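PDB 3WV4: Non-ribosomal peptide synthetase, which belongs to the AMP-binding enzyme family of the ANL clan and is represented here by a construct of its N-terminal domain. Local coordinates for residues A148-E151 and T152-D155; W172-V175 and E176-R179; G230-A233 and E234-V237; Y250-L253 and I254-T258. All coordinates share one frame; numbering follows the deposited sequence.

Interaction 1 (A148-E151 and T152-D155)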
ATOM      1  N   ALA A 148      -1.740  13.488  14.309  1.00 35.26           N
ATOM      2  CA  ALA A 148      -3.181  13.230  14.409  1.00 35.40           C
ATOM      3  C   ALA A 148      -3.928  14.059  13.384  1.00 37.50           C
ATOM      4  O   ALA A 148      -3.417  15.048  12.865  1.00 37.59           O
ATOM      5  CB  ALA A 148      -3.680  13.598  15.817  1.00 37.67           C
ATOM      6  N   GLU A 149      -5.179  13.712  13.197  1.00 37.87           N
ATOM      7  CA  GLU A 149      -6.030  14.299  12.211  1.00 41.39           C
ATOM      8  C   GLU A 149      -6.549  15.716  12.571  1.00 44.09           C
ATOM      9  O   GLU A 149      -6.857  16.492  11.700  1.00 40.34           O
ATOM     10  CB  GLU A 149      -7.226  13.349  12.010  1.00 42.28           C
ATOM     11  CG  GLU A 149      -8.298  13.858  11.056  1.00 47.24           C
ATOM     12  CD  GLU A 149      -9.400  12.857  10.853  1.00 50.84           C
ATOM     13  OE1 GLU A 149     -10.084  12.965   9.821  1.00 57.89           O
ATOM     14  OE2 GLU A 149      -9.549  11.956  11.697  1.00 51.01           O
ATOM     15  N   ASP A 150      -6.750  15.982  13.851  1.00 47.09           N
ATOM     16  CA  ASP A 150      -7.338  17.237  14.315  1.00 46.63           C
ATOM     17  C   ASP A 150      -7.084  17.312  15.789  1.00 45.70           C
ATOM     18  O   ASP A 150      -6.473  16.415  16.356  1.00 44.77           O
ATOM     19  CB  ASP A 150      -8.824  17.364  13.982  1.00 46.95           C
ATOM     20  CG  ASP A 150      -9.690  16.296  14.654  1.00 49.42           C
ATOM     21  OD1 ASP A 150      -9.359  15.781  15.718  1.00 49.36           O
ATOM     22  OD2 ASP A 150     -10.753  15.963  14.120  1.00 50.73           O
ATOM     23  N   GLU A 151      -7.539  18.373  16.432  1.00 53.15           N
ATOM     24  CA  GLU A 151      -7.228  18.557  17.854  1.00 54.80           C
ATOM     25  C   GLU A 151      -7.960  17.583  18.758  1.00 50.98           C
ATOM     26  O   GLU A 151      -7.420  17.135  19.764  1.00 51.09           O
ATOM     27  CB  GLU A 151      -7.485  20.014  18.304  1.00 58.59           C
ATOM     28  CG  GLU A 151      -6.369  20.957  17.891  1.00 61.86           C
ATOM     29  CD  GLU A 151      -5.004  20.563  18.458  1.00 63.28           C
ATOM     30  OE1 GLU A 151      -4.932  20.015  19.599  1.00 69.29           O
ATOM     31  OE2 GLU A 151      -4.000  20.827  17.775  1.00 60.79           O
ATOM     32  N   THR A 152      -9.185  17.247  18.408  1.00 52.49           N
ATOM     33  CA  THR A 152      -9.936  16.285  19.210  1.00 55.71           C
ATOM     34  C   THR A 152      -9.167  14.953  19.177  1.00 55.36           C
ATOM     35  O   THR A 152      -8.881  14.359  20.215  1.00 53.46           O
ATOM     36  CB  THR A 152     -11.433  16.172  18.797  1.00 59.61           C
ATOM     37  OG1 THR A 152     -11.583  16.397  17.393  1.00 68.38           O
ATOM     38  CG2 THR A 152     -12.271  17.214  19.534  1.00 64.18           C
ATOM     39  N   ALA A 153      -8.800  14.514  17.973  1.00 53.11           N
ATOM     40  CA  ALA A 153      -8.046  13.258  17.807  1.00 48.36           C
ATOM     41  C   ALA A 153      -6.701  13.319  18.493  1.00 47.34           C
ATOM     42  O   ALA A 153      -6.243  12.336  19.035  1.00 43.89           O
ATOM     43  CB  ALA A 153      -7.891  12.901  16.326  1.00 45.87           C
ATOM     44  N   ALA A 154      -6.060  14.482  18.462  1.00 50.88           N
ATOM     45  CA  ALA A 154      -4.776  14.624  19.123  1.00 52.22           C
ATOM     46  C   ALA A 154      -4.966  14.564  20.634  1.00 51.55           C
ATOM     47  O   ALA A 154      -4.075  14.097  21.333  1.00 49.24           O
ATOM     48  CB  ALA A 154      -4.069  15.917  18.714  1.00 52.47           C
ATOM     49  N   ASP A 155      -6.078  15.073  21.151  1.00 56.34           N
ATOM     50  CA  ASP A 155      -6.336  14.943  22.614  1.00 63.67           C
ATOM     51  C   ASP A 155      -6.556  13.482  22.993  1.00 65.36           C
ATOM     52  O   ASP A 155      -6.000  13.013  23.980  1.00 67.82           O
ATOM     53  CB  ASP A 155      -7.508  15.797  23.088  1.00 63.89           C
ATOM     54  CG  ASP A 155      -7.174  17.286  23.069  1.00 72.34           C
ATOM     55  OD1 ASP A 155      -6.017  17.660  23.414  1.00 69.92           O
ATOM     56  OD2 ASP A 155      -8.060  18.076  22.691  1.00 71.84           O
TER
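Asp-150 hooks its carboxylate over the first turn of helix 151-160 and meets Thr-152 and Ala-153, making it the N-cap where the chain leaves strand 145-148. The capping bond runs from Ala-153 N to Asp-150 OD1 at 2.6 Å; it is almost straight (173°), and the donor sits close to the C-O axis of the oxygen. The same OD1 also accepts from Thr-152 OG1, 2.9 Å away, and this hydroxyl arrives from well above the carboxylate plane. A chi1 of 63° folds the Asp-150 side chain over its own backbone to reach them. The ladder opens with Ala-154 N on Asp-150 O at 2.9 Å, and Glu-151 O follows, taking Asp-155 N at 2.8 Å. Glu-151 sets CB against Thr-152 N, and its chain then bends at chi2, which brings OE1 within 4.3 Å of Ala-154 CB. That end also lies near the carboxylate of Asp-155, and the crowding of like charges is probably relieved by Arg-158, which forms a salt bridge with Asp-155 and a weak, long ion pair with Glu-151. Ala-153 and Ala-154 are buried, and Ala-148 and Ala-154 both touch Val-165 of strand 165-167. Small side chains meet where the helix passes the end of strand 145-148: Ala-148 CB rests 3.6 Å from Ala-154 CA and 3.7 Å from Ala-154 CB.

Interaction 2 (W172-V175 and E176-R179)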
ATOM      1  N   TRP A 172       0.780  21.862   9.605  1.00 37.74           N
ATOM      2  CA  TRP A 172       0.807  22.216   8.200  1.00 38.66           C
ATOM      3  C   TRP A 172       1.122  23.692   7.989  1.00 42.22           C
ATOM      4  O   TRP A 172       1.720  24.025   6.999  1.00 37.99           O
ATOM      5  CB  TRP A 172      -0.472  21.801   7.440  1.00 39.31           C
ATOM      6  CG  TRP A 172      -0.151  21.437   6.001  1.00 38.49           C
ATOM      7  CD1 TRP A 172      -0.494  22.133   4.877  1.00 37.21           C
ATOM      8  CD2 TRP A 172       0.616  20.303   5.561  1.00 36.89           C
ATOM      9  NE1 TRP A 172       0.018  21.501   3.772  1.00 39.03           N
ATOM     10  CE2 TRP A 172       0.716  20.386   4.166  1.00 37.60           C
ATOM     11  CE3 TRP A 172       1.253  19.244   6.222  1.00 39.52           C
ATOM     12  CZ2 TRP A 172       1.412  19.443   3.415  1.00 39.03           C
ATOM     13  CZ3 TRP A 172       1.933  18.288   5.472  1.00 38.14           C
ATOM     14  CH2 TRP A 172       2.019  18.402   4.091  1.00 36.71           C
ATOM     15  N   ALA A 173       0.738  24.569   8.926  1.00 41.67           N
ATOM     16  CA  ALA A 173       1.107  25.986   8.780  1.00 43.66           C
ATOM     17  C   ALA A 173       2.609  26.134   8.609  1.00 43.37           C
ATOM     18  O   ALA A 173       3.082  26.872   7.736  1.00 45.42           O
ATOM     19  CB  ALA A 173       0.629  26.806   9.996  1.00 45.55           C
ATOM     20  N   ASP A 174       3.358  25.446   9.460  1.00 42.96           N
ATOM     21  CA  ASP A 174       4.814  25.453   9.378  1.00 45.61           C
ATOM     22  C   ASP A 174       5.319  24.855   8.101  1.00 45.04           C
ATOM     23  O   ASP A 174       6.265  25.369   7.528  1.00 48.77           O
ATOM     24  CB  ASP A 174       5.419  24.680  10.566  1.00 49.51           C
ATOM     25  CG  ASP A 174       5.120  25.360  11.894  1.00 53.29           C
ATOM     26  OD1 ASP A 174       4.948  26.621  11.888  1.00 49.12           O
ATOM     27  OD2 ASP A 174       5.038  24.633  12.917  1.00 54.84           O
ATOM     28  N   VAL A 175       4.722  23.746   7.667  1.00 42.91           N
ATOM     29  CA  VAL A 175       5.184  23.085   6.445  1.00 40.52           C
ATOM     30  C   VAL A 175       5.024  24.040   5.281  1.00 38.58           C
ATOM     31  O   VAL A 175       5.844  24.065   4.366  1.00 37.75           O
ATOM     32  CB  VAL A 175       4.447  21.757   6.161  1.00 38.91           C
ATOM     33  CG1 VAL A 175       4.696  21.266   4.737  1.00 40.65           C
ATOM     34  CG2 VAL A 175       4.899  20.683   7.120  1.00 40.45           C
ATOM     35  N   GLU A 176       3.943  24.799   5.277  1.00 38.83           N
ATOM     36  CA  GLU A 176       3.748  25.781   4.196  1.00 41.19           C
ATOM     37  C   GLU A 176       4.809  26.898   4.219  1.00 40.67           C
ATOM     38  O   GLU A 176       5.347  27.280   3.161  1.00 40.78           O
ATOM     39  CB  GLU A 176       2.328  26.348   4.259  1.00 45.12           C
ATOM     40  CG  GLU A 176       1.327  25.302   3.812  1.00 49.59           C
ATOM     41  CD  GLU A 176      -0.110  25.756   3.856  1.00 56.51           C
ATOM     42  OE1 GLU A 176      -0.502  26.472   4.816  1.00 60.86           O
ATOM     43  OE2 GLU A 176      -0.864  25.326   2.953  1.00 60.44           O
ATOM     44  N   ARG A 177       5.133  27.389   5.405  1.00 41.19           N
ATOM     45  CA  ARG A 177       6.181  28.392   5.517  1.00 47.14           C
ATOM     46  C   ARG A 177       7.466  27.811   4.993  1.00 43.99           C
ATOM     47  O   ARG A 177       8.189  28.434   4.246  1.00 42.49           O
ATOM     48  CB  ARG A 177       6.406  28.787   6.952  1.00 51.73           C
ATOM     49  CG  ARG A 177       5.339  29.658   7.589  1.00 59.96           C
ATOM     50  CD  ARG A 177       5.818  30.138   8.991  1.00 63.80           C
ATOM     51  NE  ARG A 177       6.263  29.011   9.879  1.00 64.18           N
ATOM     52  CZ  ARG A 177       7.534  28.558   9.985  1.00 63.83           C
ATOM     53  NH1 ARG A 177       8.536  29.120   9.298  1.00 65.07           N
ATOM     54  NH2 ARG A 177       7.819  27.525  10.763  1.00 56.93           N
ATOM     55  N   LEU A 178       7.730  26.568   5.388  1.00 45.97           N
ATOM     56  CA  LEU A 178       8.937  25.891   4.978  1.00 42.30           C
ATOM     57  C   LEU A 178       8.933  25.682   3.502  1.00 43.37           C
ATOM     58  O   LEU A 178       9.967  25.773   2.854  1.00 39.18           O
ATOM     59  CB  LEU A 178       9.050  24.559   5.669  1.00 43.06           C
ATOM     60  CG  LEU A 178       9.437  24.690   7.149  1.00 44.28           C
ATOM     61  CD1 LEU A 178       9.163  23.404   7.932  1.00 43.37           C
ATOM     62  CD2 LEU A 178      10.895  25.119   7.269  1.00 45.68           C
ATOM     63  N   ARG A 179       7.761  25.377   2.957  1.00 42.96           N
ATOM     64  CA  ARG A 179       7.634  25.207   1.516  1.00 43.46           C
ATOM     65  C   ARG A 179       7.998  26.483   0.775  1.00 41.79           C
ATOM     66  O   ARG A 179       8.710  26.449  -0.222  1.00 42.48           O
ATOM     67  CB  ARG A 179       6.206  24.829   1.174  1.00 43.43           C
ATOM     68  CG  ARG A 179       5.949  24.496  -0.279  1.00 45.51           C
ATOM     69  CD  ARG A 179       4.461  24.612  -0.555  1.00 48.83           C
ATOM     70  NE  ARG A 179       3.965  25.958  -0.240  1.00 49.87           N
ATOM     71  CZ  ARG A 179       2.724  26.263   0.144  1.00 52.16           C
ATOM     72  NH1 ARG A 179       1.801  25.318   0.304  1.00 51.25           N
ATOM     73  NH2 ARG A 179       2.391  27.530   0.368  1.00 49.79           N
TER
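Two successive turns of helix 168-180 meet here, with Trp-172 facing Glu-176 four residues on and Asp-174 facing Arg-177 three residues on. On the backbone, Glu-176 N bonds to Trp-172 O at 2.9 Å, and the next three amides repeat the same i to i+4 step. Asp-174 and Arg-177 run side by side, pointing the same way, and a salt bridge joins Asp-174 OD1 to Arg-177 NH2 at 3.2 Å. The oxygen lies in the plane of the guanidinium, at its edge, whereas NH2 meets that oxygen from above the carboxylate, and the two flat groups are turned 69° apart. A second, weak bond from NE to the same OD1 makes a lopsided fork. The Arg-177 chain runs back toward the preceding turn as far as CD; the bend at chi3 (-53°) then turns the guanidinium across toward Asp-174. Glu-176 extends beyond CG across Trp-172 at about a right angle; its OE2 comes to the indole edge, 3.7 Å from CD1 and near the ring plane. Val-175 CG1 lies 3.9 Å above one face of that indole, toward its rim. Arg-179 lays a face of its guanidinium over Glu-176 CB, with NH1 in a long ion pair to OE2. Trp-172 packs on Gln-107 and Ala-110 of helix 106-116, Val-175 on Ala-82 and Phe-83 of helix 73-89. Buried Trp and Val on one side, with an i to i+3 salt bridge on another, mark an amphipathic alpha-helix packed against the body of its domain.

Interaction 3 (G230-A233 and E234-V237)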
ATOM      1  N   GLY A 230       0.162  -3.148 -15.153  1.00 24.22           N
ATOM      2  CA  GLY A 230       0.396  -2.201 -16.275  1.00 23.56           C
ATOM      3  C   GLY A 230      -0.268  -0.872 -16.073  1.00 24.45           C
ATOM      4  O   GLY A 230      -0.927  -0.392 -16.973  1.00 25.94           O
ATOM      5  N   TYR A 231      -0.199  -0.299 -14.870  1.00 25.30           N
ATOM      6  CA  TYR A 231      -0.644   1.097 -14.714  1.00 27.23           C
ATOM      7  C   TYR A 231       0.264   1.946 -15.600  1.00 29.06           C
ATOM      8  O   TYR A 231       1.389   1.580 -15.829  1.00 31.58           O
ATOM      9  CB  TYR A 231      -0.529   1.634 -13.289  1.00 25.99           C
ATOM     10  CG  TYR A 231      -1.549   1.142 -12.280  1.00 25.89           C
ATOM     11  CD1 TYR A 231      -1.495  -0.166 -11.823  1.00 27.25           C
ATOM     12  CD2 TYR A 231      -2.471   1.989 -11.673  1.00 27.07           C
ATOM     13  CE1 TYR A 231      -2.328  -0.632 -10.850  1.00 27.16           C
ATOM     14  CE2 TYR A 231      -3.362   1.497 -10.669  1.00 28.47           C
ATOM     15  CZ  TYR A 231      -3.261   0.183 -10.247  1.00 27.57           C
ATOM     16  OH  TYR A 231      -4.146  -0.425  -9.261  1.00 28.43           O
ATOM     17  N   HIS A 232      -0.255   3.048 -16.116  1.00 30.16           N
ATOM     18  CA  HIS A 232       0.552   3.966 -16.929  1.00 33.95           C
ATOM     19  C   HIS A 232       0.142   5.417 -16.642  1.00 29.67           C
ATOM     20  O   HIS A 232      -0.811   5.678 -15.889  1.00 25.70           O
ATOM     21  CB  HIS A 232       0.489   3.616 -18.408  1.00 35.74           C
ATOM     22  CG  HIS A 232      -0.890   3.585 -18.962  1.00 40.97           C
ATOM     23  ND1 HIS A 232      -1.578   4.727 -19.308  1.00 42.99           N
ATOM     24  CD2 HIS A 232      -1.723   2.547 -19.227  1.00 45.10           C
ATOM     25  CE1 HIS A 232      -2.772   4.398 -19.774  1.00 44.02           C
ATOM     26  NE2 HIS A 232      -2.894   3.082 -19.719  1.00 45.00           N
ATOM     27  N   ALA A 233       0.904   6.337 -17.221  1.00 27.83           N
ATOM     28  CA  ALA A 233       0.837   7.746 -16.853  1.00 29.31           C
ATOM     29  C   ALA A 233      -0.506   8.392 -17.103  1.00 30.17           C
ATOM     30  O   ALA A 233      -0.841   9.341 -16.455  1.00 34.54           O
ATOM     31  CB  ALA A 233       1.948   8.539 -17.571  1.00 28.30           C
ATOM     32  N   GLU A 234      -1.252   7.913 -18.083  1.00 30.69           N
ATOM     33  CA  GLU A 234      -2.566   8.412 -18.320  1.00 31.80           C
ATOM     34  C   GLU A 234      -3.670   7.730 -17.469  1.00 31.35           C
ATOM     35  O   GLU A 234      -4.805   8.035 -17.663  1.00 33.05           O
ATOM     36  CB  GLU A 234      -2.858   8.315 -19.822  1.00 36.70           C
ATOM     37  CG  GLU A 234      -2.001   9.356 -20.597  1.00 44.74           C
ATOM     38  CD  GLU A 234      -2.207   9.379 -22.105  1.00 54.95           C
ATOM     39  OE1 GLU A 234      -2.025   8.327 -22.778  1.00 62.51           O
ATOM     40  OE2 GLU A 234      -2.515  10.486 -22.635  1.00 63.83           O
ATOM     41  N   ASP A 235      -3.353   6.791 -16.564  1.00 30.20           N
ATOM     42  CA  ASP A 235      -4.407   6.202 -15.723  1.00 28.88           C
ATOM     43  C   ASP A 235      -4.824   7.162 -14.636  1.00 26.82           C
ATOM     44  O   ASP A 235      -4.129   8.051 -14.284  1.00 24.43           O
ATOM     45  CB  ASP A 235      -4.014   4.872 -15.122  1.00 28.78           C
ATOM     46  CG  ASP A 235      -4.125   3.730 -16.113  1.00 30.32           C
ATOM     47  OD1 ASP A 235      -5.200   3.586 -16.744  1.00 29.46           O
ATOM     48  OD2 ASP A 235      -3.129   2.944 -16.252  1.00 31.89           O
ATOM     49  N   ILE A 236      -6.041   7.015 -14.189  1.00 28.17           N
ATOM     50  CA  ILE A 236      -6.524   7.778 -13.097  1.00 27.16           C
ATOM     51  C   ILE A 236      -7.027   6.700 -12.137  1.00 28.45           C
ATOM     52  O   ILE A 236      -7.941   5.967 -12.487  1.00 28.58           O
ATOM     53  CB  ILE A 236      -7.647   8.688 -13.560  1.00 28.38           C
ATOM     54  CG1 ILE A 236      -7.050   9.775 -14.494  1.00 32.90           C
ATOM     55  CG2 ILE A 236      -8.348   9.297 -12.354  1.00 28.69           C
ATOM     56  CD1 ILE A 236      -7.998  10.838 -15.063  1.00 32.54           C
ATOM     57  N   VAL A 237      -6.443   6.632 -10.937  1.00 29.50           N
ATOM     58  CA  VAL A 237      -6.682   5.567  -9.975  1.00 29.34           C
ATOM     59  C   VAL A 237      -7.637   6.054  -8.897  1.00 32.79           C
ATOM     60  O   VAL A 237      -7.314   6.986  -8.133  1.00 34.53           O
ATOM     61  CB  VAL A 237      -5.366   5.098  -9.335  1.00 27.68           C
ATOM     62  CG1 VAL A 237      -5.548   3.867  -8.459  1.00 26.64           C
ATOM     63  CG2 VAL A 237      -4.335   4.804 -10.451  1.00 29.78           C
TER
HETATM   64  O   HOH W   1      -3.433  10.613 -15.347  1.00 38.35           O
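Asp-235 and His-232 hold each other twice by hydrogen bonds, closing a type I beta turn with Ala-233 and Glu-234 at its corners. Asp-235 N gives to His-232 O at 2.9 Å, the bond that defines the turn. In return His-232 N gives to Asp-235 OD2, also at 2.9 Å; the carboxylate oxygen is met on its anti side, 20° out of plane. A weak bond from Glu-234 N reaches ND1 at the edge of the His-232 ring. A water lies 3.1 Å from Ala-233 O and 2.9 Å from Asp-235 O, but with more acceptors in reach than protons to give it need not bond both at once. Apart from hydrogen bonds, OD2 of Asp-235 lies over one face of the imidazole, displaced toward its rim and 3.3 Å from His-232 CD2. The chi1 of 57° in His-232 sets CG between N and the carbonyl carbon, which brings the ring over that oxygen. The apolar contact is edge-on: Val-237 CG2 touches Tyr-231 CE2 at 3.5 Å, near the ring plane, and the two side chains cross at about a right angle. Charge enters from Arg-310, which forms a salt bridge with Asp-235 and bonds to Gly-230 O, while Thr-283 bonds to OD1. The turn delivers the chain from helix 215-229 into strand 236-239, beside strand 261-264, with Tyr-231 laid against helix 246-258 and Met-284 of strand 284-287.

Interaction 4 (Y250-L253 and I254-T258)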
ATOM      1  N   TYR A 250       0.226   1.215  -1.694  1.00 27.54           N
ATOM      2  CA  TYR A 250       0.878   0.799  -2.918  1.00 28.70           C
ATOM      3  C   TYR A 250       0.208   1.371  -4.120  1.00 28.72           C
ATOM      4  O   TYR A 250       0.774   1.381  -5.225  1.00 27.89           O
ATOM      5  CB  TYR A 250       0.962  -0.717  -3.044  1.00 27.65           C
ATOM      6  CG  TYR A 250       2.149  -1.287  -2.324  1.00 27.37           C
ATOM      7  CD1 TYR A 250       3.255  -1.702  -3.001  1.00 27.41           C
ATOM      8  CD2 TYR A 250       2.144  -1.369  -0.948  1.00 27.77           C
ATOM      9  CE1 TYR A 250       4.325  -2.254  -2.322  1.00 29.41           C
ATOM     10  CE2 TYR A 250       3.197  -1.895  -0.243  1.00 29.46           C
ATOM     11  CZ  TYR A 250       4.301  -2.336  -0.925  1.00 29.66           C
ATOM     12  OH  TYR A 250       5.364  -2.857  -0.238  1.00 30.10           O
ATOM     13  N   LYS A 251      -1.003   1.851  -3.926  1.00 27.37           N
ATOM     14  CA  LYS A 251      -1.617   2.601  -4.995  1.00 26.88           C
ATOM     15  C   LYS A 251      -0.982   3.982  -5.041  1.00 26.91           C
ATOM     16  O   LYS A 251      -0.777   4.507  -6.121  1.00 26.11           O
ATOM     17  CB  LYS A 251      -3.168   2.489  -4.943  1.00 26.96           C
ATOM     18  CG  LYS A 251      -3.713   1.035  -5.342  1.00 25.89           C
ATOM     19  CD  LYS A 251      -2.713  -0.114  -5.963  1.00 24.40           C
ATOM     20  CE  LYS A 251      -2.406  -1.342  -5.049  1.00 24.56           C
ATOM     21  NZ  LYS A 251      -2.311  -2.813  -5.583  1.00 25.35           N
ATOM     22  N   VAL A 252      -0.555   4.518  -3.894  1.00 28.63           N
ATOM     23  CA  VAL A 252       0.273   5.766  -3.880  1.00 28.76           C
ATOM     24  C   VAL A 252       1.618   5.500  -4.584  1.00 29.53           C
ATOM     25  O   VAL A 252       2.053   6.273  -5.426  1.00 26.54           O
ATOM     26  CB  VAL A 252       0.609   6.215  -2.453  1.00 29.77           C
ATOM     27  CG1 VAL A 252       1.551   7.416  -2.465  1.00 30.87           C
ATOM     28  CG2 VAL A 252      -0.637   6.527  -1.664  1.00 30.94           C
ATOM     29  N   LEU A 253       2.251   4.362  -4.260  1.00 27.84           N
ATOM     30  CA  LEU A 253       3.558   4.053  -4.864  1.00 27.06           C
ATOM     31  C   LEU A 253       3.499   3.783  -6.329  1.00 25.42           C
ATOM     32  O   LEU A 253       4.327   4.304  -7.123  1.00 25.78           O
ATOM     33  CB  LEU A 253       4.199   2.873  -4.173  1.00 26.86           C
ATOM     34  CG  LEU A 253       4.444   3.116  -2.679  1.00 28.77           C
ATOM     35  CD1 LEU A 253       4.626   1.785  -1.919  1.00 31.37           C
ATOM     36  CD2 LEU A 253       5.646   3.976  -2.540  1.00 29.87           C
ATOM     37  N   ILE A 254       2.532   2.971  -6.733  1.00 25.77           N
ATOM     38  CA  ILE A 254       2.448   2.603  -8.124  1.00 25.21           C
ATOM     39  C   ILE A 254       2.014   3.812  -8.990  1.00 25.84           C
ATOM     40  O   ILE A 254       2.528   3.977 -10.126  1.00 25.57           O
ATOM     41  CB  ILE A 254       1.537   1.406  -8.326  1.00 26.36           C
ATOM     42  CG1 ILE A 254       2.221   0.174  -7.721  1.00 26.80           C
ATOM     43  CG2 ILE A 254       1.238   1.225  -9.805  1.00 25.88           C
ATOM     44  CD1 ILE A 254       1.304  -0.943  -7.393  1.00 26.94           C
ATOM     45  N   SER A 255       1.087   4.625  -8.505  1.00 24.68           N
ATOM     46  CA  SER A 255       0.763   5.846  -9.243  1.00 26.66           C
ATOM     47  C   SER A 255       1.994   6.647  -9.390  1.00 24.34           C
ATOM     48  O   SER A 255       2.277   7.139 -10.443  1.00 23.83           O
ATOM     49  CB  SER A 255      -0.319   6.711  -8.599  1.00 27.29           C
ATOM     50  OG  SER A 255      -1.409   5.909  -8.225  1.00 35.06           O
ATOM     51  N   THR A 256       2.753   6.766  -8.324  1.00 28.33           N
ATOM     52  CA  THR A 256       3.952   7.603  -8.351  1.00 28.96           C
ATOM     53  C   THR A 256       5.018   6.995  -9.286  1.00 28.26           C
ATOM     54  O   THR A 256       5.621   7.695 -10.091  1.00 29.79           O
ATOM     55  CB  THR A 256       4.460   7.837  -6.936  1.00 29.15           C
ATOM     56  OG1 THR A 256       3.388   8.365  -6.128  1.00 30.02           O
ATOM     57  CG2 THR A 256       5.580   8.804  -6.938  1.00 29.51           C
ATOM     58  N   LEU A 257       5.165   5.689  -9.268  1.00 28.99           N
ATOM     59  CA  LEU A 257       6.134   4.977 -10.152  1.00 26.36           C
ATOM     60  C   LEU A 257       5.855   5.292 -11.603  1.00 28.23           C
ATOM     61  O   LEU A 257       6.766   5.559 -12.361  1.00 30.64           O
ATOM     62  CB  LEU A 257       6.069   3.463  -9.906  1.00 27.76           C
ATOM     63  CG  LEU A 257       6.724   2.506 -10.874  1.00 28.17           C
ATOM     64  CD1 LEU A 257       8.244   2.684 -10.894  1.00 29.06           C
ATOM     65  CD2 LEU A 257       6.422   1.081 -10.436  1.00 31.50           C
ATOM     66  N   THR A 258       4.588   5.330 -11.989  1.00 27.49           N
ATOM     67  CA  THR A 258       4.244   5.406 -13.362  1.00 28.08           C
ATOM     68  C   THR A 258       3.799   6.810 -13.801  1.00 28.99           C
ATOM     69  O   THR A 258       3.636   7.020 -14.959  1.00 29.18           O
ATOM     70  CB  THR A 258       3.042   4.474 -13.675  1.00 27.85           C
ATOM     71  OG1 THR A 258       1.923   4.869 -12.864  1.00 29.93           O
ATOM     72  CG2 THR A 258       3.403   3.035 -13.374  1.00 27.79           C
TER
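Val-252 O is gripped twice by Thr-256, by OG1 at 2.6 Å and by the backbone N at 3.0 Å, the two donors reaching it from opposite faces of the carbonyl plane. One residue earlier the pattern repeats: Lys-251 O takes Ser-255 OG at 2.6 Å as well as Ser-255 N, again from opposite faces. Both hydroxyls stand anti to their own carbonyl carbon (chi1 of Thr-256 -54°), which aims them back at the preceding turn. These i to i+4 hydroxyl bonds satisfy polar groups inside helix 246-258, the helix of the beta-alpha-beta unit between strands 236-239 and 261-264. Thr-256 OG1 has a further partner in Tyr-113 OH of helix 106-116. With CG1 beside the backbone N (chi1 -69°), Ile-254 lays CG1 and CD1 along Tyr-250 O, CD1 at 3.2 Å. Its CD1 also comes within 4.4 Å of Tyr-250 CB. Leu-253 CD1 covers the centre of one face of the Tyr-250 ring, and both residues touch Ile-218 of helix 215-229. At the last turn Thr-258 OG1 bonds to Ile-254 O at 2.9 Å.

Interactions 3 and 4 belong together: their centres are about 9 Å apart, and the turn of 230-237 touches the helix of 250-258, with Tyr-231 against Lys-251 and Ile-254. Interactions 1 and 2 lie in series on one side of the chain's centre, about 19 Å between centres and without touching: interaction 1 where strand 145-148 passes into helix 151-160, interaction 2 on helix 168-180, just after strand 165-167. Interaction 4 is the buried one, and its serine and threonine hydroxyls bond back to carbonyls of the same helix. The other three are partly buried and carry carboxylates: as a helix cap in interaction 1, in a salt bridge along the helix in interaction 2, and bracing a turn in interaction 3.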